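Local atomic coordinates of multifunctional non-homologous end joining DNA repair protein LigD (Mycobacterium tuberculosis, PDB entry 2IRU), a protein that probably repairs DNA double-strand breaks with Ku by non-homologous end joining, its polymerase domain, the part in this structure, filling gaps before the ends are resealed. Residues S74-P77 with W78-R81; A103-Q107 with Q108-E112. One frame throughout, in Å; residues are numbered along the deposited sequence.

Interaction 1: residues S74-P77 with W78-R81; sequences SAPP and WLSR
Pro76 lays its CB over one face of the Trp78 indole, a CH-pi contact in which CB stands 3.5 Å from the centroid of the five-membered ring and 25° off the ring normal. The carbon sits off-centre, toward the rim, nearest NE1 and CE2, while Pro76 CG trails out over CZ2. The two side chains run side by side and point the same way; Trp78 turns its CG between the backbone N and the carbonyl carbon (chi1 49°), which swings the indole back alongside the proline. On another flank of the pyrrolidine, Pro76 CD packs on Leu79 CD1 at 3.8 Å, and the same methyl meets Ala75 CB at 4.1 Å. The backbone bends here in a type I beta turn from Pro76 to Leu79, whose closing bond, Leu79 N to Pro76 O, is weak at 3.4 Å. Arg81 NH2 adds a second donor to that carbonyl, reaching Pro76 O at 3.0 Å in the carbonyl plane, on a lone pair, although the N-H angle of 135° is bent. Arg81 NE and NH2 also grip Leu79 O side-on, at 3.1 Å from NE, both from the same face of that carbonyl. Pro76 O and Leu79 O lie close to the guanidinium plane and together fix its rotation. Arg81 NH1 donates to a water 2.9 Å away that also lies near Ala75 O, and a second water bridges Pro77 O and Leu79 O. In the next shell, Leu71 and Thr92 touch the Arg81 side chain, Ala75, Pro76 and Leu79 all rest on Trp104 of helix 99-107, and the Trp78 ring reaches Thr100, Gln10 and Val12. Ser80 pairs through its backbone with Ile95 of the hairpin's strand 91-95, and its OG is hydrogen-bonded to Asp97 OD2.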
loop_
_atom_site.group_PDB
_atom_site.type_symbol
_atom_site.label_atom_id
_atom_site.label_comp_id
_atom_site.label_asym_id
_atom_site.label_seq_id
_atom_site.Cartn_x
_atom_site.Cartn_y
_atom_site.Cartn_z
ATOM N N SER A 74 -8.363 23.085 5.401
ATOM C CA SER A 74 -9.630 22.682 6.004
ATOM C C SER A 74 -9.520 21.370 6.823
ATOM O O SER A 74 -10.444 21.028 7.599
ATOM C CB SER A 74 -10.666 22.537 4.897
ATOM O OG SER A 74 -10.287 21.513 4.003
ATOM N N ALA A 75 -8.427 20.625 6.619
ATOM C CA ALA A 75 -8.183 19.355 7.365
ATOM C C ALA A 75 -7.896 19.693 8.850
ATOM O O ALA A 75 -7.460 20.814 9.172
ATOM C CB ALA A 75 -7.032 18.582 6.741
ATOM N N PRO A 76 -8.133 18.749 9.750
ATOM C CA PRO A 76 -7.884 19.012 11.189
ATOM C C PRO A 76 -6.461 19.481 11.485
ATOM O O PRO A 76 -5.518 18.965 10.895
ATOM C CB PRO A 76 -8.146 17.653 11.842
ATOM C CG PRO A 76 -9.152 17.039 10.949
ATOM C CD PRO A 76 -8.737 17.424 9.541
ATOM N N PRO A 77 -6.325 20.484 12.369
ATOM C CA PRO A 77 -4.971 21.027 12.641
ATOM C C PRO A 77 -4.058 20.031 13.358
ATOM O O PRO A 77 -2.818 20.183 13.354
ATOM C CB PRO A 77 -5.241 22.249 13.540
ATOM C CG PRO A 77 -6.710 22.447 13.500
ATOM C CD PRO A 77 -7.384 21.229 13.071
ATOM N N TRP A 78 -4.666 19.026 13.988
ATOM C CA TRP A 78 -3.910 18.070 14.805
ATOM C C TRP A 78 -3.258 16.950 13.988
ATOM O O TRP A 78 -2.445 16.160 14.522
ATOM C CB TRP A 78 -4.800 17.503 15.925
ATOM C CG TRP A 78 -6.163 17.010 15.430
ATOM C CD1 TRP A 78 -7.374 17.655 15.560
ATOM C CD2 TRP A 78 -6.445 15.777 14.752
ATOM N NE1 TRP A 78 -8.387 16.902 15.013
ATOM C CE2 TRP A 78 -7.851 15.746 14.504
ATOM C CE3 TRP A 78 -5.659 14.691 14.333
ATOM C CZ2 TRP A 78 -8.482 14.675 13.856
ATOM C CZ3 TRP A 78 -6.303 13.608 13.659
ATOM C CH2 TRP A 78 -7.701 13.630 13.419
ATOM N N LEU A 79 -3.591 16.849 12.689
ATOM C CA LEU A 79 -2.904 15.860 11.848
ATOM C C LEU A 79 -1.411 16.189 11.756
ATOM O O LEU A 79 -1.032 17.350 11.566
ATOM C CB LEU A 79 -3.509 15.862 10.440
ATOM C CG LEU A 79 -4.842 15.131 10.316
ATOM C CD1 LEU A 79 -5.490 15.538 8.986
ATOM C CD2 LEU A 79 -4.611 13.622 10.343
ATOM N N SER A 80 -0.570 15.171 11.934
ATOM C CA SER A 80 0.846 15.323 11.592
ATOM C C SER A 80 0.981 15.609 10.090
ATOM O O SER A 80 0.149 15.176 9.278
ATOM C CB SER A 80 1.610 14.068 11.977
ATOM O OG SER A 80 1.537 13.903 13.385
ATOM N N ARG A 81 2.027 16.362 9.729
ATOM C CA ARG A 81 2.294 16.661 8.335
ATOM C C ARG A 81 3.767 16.958 8.126
ATOM O O ARG A 81 4.495 17.358 9.052
ATOM C CB ARG A 81 1.451 17.827 7.827
ATOM C CG ARG A 81 1.786 19.154 8.535
ATOM C CD ARG A 81 0.568 20.061 8.522
ATOM N NE ARG A 81 -0.483 19.595 9.432
ATOM C CZ ARG A 81 -1.765 19.965 9.353
ATOM N NH1 ARG A 81 -2.178 20.797 8.393
ATOM N NH2 ARG A 81 -2.657 19.473 10.210
HETATM O O HOH W 1 -4.952 21.530 8.066
HETATM O O HOH W 2 0.276 19.182 13.422
#

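Interaction 2: residues A103-Q107 with Q108-E112; sequences AWIAQ and QAALE
Gln108 N donates to Trp104 O at 2.9 Å, the last regular i to i+4 bond at the C-terminal end of helix 99-107. The chain then closes in a Schellman motif: Ala109 takes a positive phi (58°), Ala110 N reaches back to Ile105 O at 3.1 Å, and Ala109 N bonds to Ala106 O at 3.0 Å from well above that carbonyl's plane. Outside this backbone cap, Gln108 folds back over the indole of Trp104. Its CG lies over one face, 3.5 Å from the centroid of the five-membered ring in a CH-pi contact; the bend at chi2 (-79°) brings the amide back to the ring and chi3 turns it almost parallel, the planes 8° apart, with CD and NE2 raised above the ring plane, NE2 past the rim near CZ2. A water at the ring edge accepts from Trp104 NE1 at 3.0 Å and bonds weakly to Gln108 OE1. Ile105 CG2 packs against Ala110 CB at 4.0 Å. Beyond the cap an inverse gamma turn at Ala110 and a classic beta bulge, Leu111 and Glu112 facing Lys55, steer the chain into strand 112-115. This brings Glu112 to a salt bridge with Arg247 and a hydrogen bond with His114, both probable substrate-binding residues. Trp104, Ile105 and Ala110 pack on Arg54 of strand 53-56, Ala106 touches Phe33 and Tyr36 of helix 29-47, and Leu111 rests on strand 20-22.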
loop_
_atom_site.group_PDB
_atom_site.type_symbol
_atom_site.label_atom_id
_atom_site.label_comp_id
_atom_site.label_asym_id
_atom_site.label_seq_id
_atom_site.Cartn_x
_atom_site.Cartn_y
_atom_site.Cartn_z
ATOM N N ALA A 103 -9.809 7.537 11.235
ATOM C CA ALA A 103 -11.205 8.016 11.272
ATOM C C ALA A 103 -11.422 9.199 10.292
ATOM O O ALA A 103 -12.457 9.288 9.610
ATOM C CB ALA A 103 -11.617 8.363 12.680
ATOM N N TRP A 104 -10.448 10.120 10.236
ATOM C CA TRP A 104 -10.491 11.253 9.279
ATOM C C TRP A 104 -10.435 10.712 7.838
ATOM O O TRP A 104 -11.219 11.113 6.980
ATOM C CB TRP A 104 -9.302 12.208 9.542
ATOM C CG TRP A 104 -9.226 13.305 8.556
ATOM C CD1 TRP A 104 -10.106 14.360 8.411
ATOM C CD2 TRP A 104 -8.288 13.412 7.480
ATOM N NE1 TRP A 104 -9.717 15.148 7.349
ATOM C CE2 TRP A 104 -8.599 14.598 6.770
ATOM C CE3 TRP A 104 -7.167 12.649 7.084
ATOM C CZ2 TRP A 104 -7.847 15.018 5.652
ATOM C CZ3 TRP A 104 -6.422 13.047 5.998
ATOM C CH2 TRP A 104 -6.750 14.245 5.291
ATOM N N ILE A 105 -9.563 9.738 7.581
ATOM C CA ILE A 105 -9.499 9.104 6.267
ATOM C C ILE A 105 -10.908 8.568 5.868
ATOM O O ILE A 105 -11.390 8.817 4.759
ATOM C CB ILE A 105 -8.467 7.984 6.301
ATOM C CG1 ILE A 105 -7.043 8.594 6.252
ATOM C CG2 ILE A 105 -8.715 6.961 5.173
ATOM C CD1 ILE A 105 -6.709 9.315 4.939
ATOM N N ALA A 106 -11.572 7.889 6.790
ATOM C CA ALA A 106 -12.897 7.336 6.513
ATOM C C ALA A 106 -13.916 8.443 6.289
ATOM O O ALA A 106 -14.681 8.395 5.344
ATOM C CB ALA A 106 -13.326 6.481 7.673
ATOM N N GLN A 107 -13.906 9.458 7.162
ATOM C CA GLN A 107 -14.835 10.558 7.035
ATOM C C GLN A 107 -14.689 11.310 5.671
ATOM O O GLN A 107 -15.677 11.796 5.103
ATOM C CB GLN A 107 -14.696 11.502 8.241
ATOM C CG GLN A 107 -15.335 12.891 8.038
ATOM C CD GLN A 107 -16.821 12.866 7.693
ATOM O OE1 GLN A 107 -17.515 11.843 7.826
ATOM N NE2 GLN A 107 -17.328 14.019 7.249
ATOM N N GLN A 108 -13.449 11.382 5.190
ATOM C CA GLN A 108 -13.060 12.023 3.920
ATOM C C GLN A 108 -13.553 11.212 2.686
ATOM O O GLN A 108 -13.416 11.686 1.530
ATOM C CB GLN A 108 -11.504 12.144 3.857
ATOM C CG GLN A 108 -10.895 13.266 4.731
ATOM C CD GLN A 108 -11.055 14.605 4.050
ATOM O OE1 GLN A 108 -11.963 15.408 4.399
ATOM N NE2 GLN A 108 -10.276 14.807 3.013
ATOM N N ALA A 109 -14.073 9.998 2.906
ATOM C CA ALA A 109 -14.334 9.044 1.790
ATOM C C ALA A 109 -13.022 8.758 1.022
ATOM O O ALA A 109 -13.015 8.462 -0.187
ATOM C CB ALA A 109 -15.447 9.566 0.845
ATOM N N ALA A 110 -11.902 8.878 1.741
ATOM C CA ALA A 110 -10.582 8.495 1.167
ATOM C C ALA A 110 -10.505 6.964 1.295
ATOM O O ALA A 110 -9.895 6.417 2.259
ATOM C CB ALA A 110 -9.415 9.199 1.899
ATOM N N LEU A 111 -11.170 6.268 0.358
ATOM C CA LEU A 111 -11.204 4.791 0.427
ATOM C C LEU A 111 -9.793 4.260 0.396
ATOM O O LEU A 111 -9.477 3.270 1.074
ATOM C CB LEU A 111 -12.027 4.206 -0.751
ATOM C CG LEU A 111 -13.454 4.758 -0.829
ATOM C CD1 LEU A 111 -14.190 4.078 -2.010
ATOM C CD2 LEU A 111 -14.212 4.593 0.543
ATOM N N GLU A 112 -8.945 4.917 -0.389
ATOM C CA GLU A 112 -7.547 4.459 -0.574
ATOM C C GLU A 112 -6.528 5.349 0.114
ATOM O O GLU A 112 -6.591 6.594 0.014
ATOM C CB GLU A 112 -7.218 4.359 -2.053
ATOM C CG GLU A 112 -8.066 3.273 -2.732
ATOM C CD GLU A 112 -7.634 2.939 -4.155
ATOM O OE1 GLU A 112 -6.781 3.650 -4.710
ATOM O OE2 GLU A 112 -8.224 1.991 -4.745
HETATM O O HOH W 3 -11.321 17.600 7.004
#

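Interaction 1 precedes interaction 2 along the chain, and their centres lie about 14 Å apart on the same side of the chain's centre. The two meet directly at Trp104: Pro76 CD comes within 3.3 Å of Trp104 NE1, with Ala75 and Leu79 packing on the same indole. The loop leading into strand 80-84 is thereby set against helix 99-107. From this shared tryptophan the structure diverges, interaction 1 toward the two-stranded hairpin, away from the probable binding sites, and interaction 2 toward the four-stranded antiparallel sheet, where Ala110 lies about 7 Å, side chain to side chain, from Lys55, which probably binds substrate.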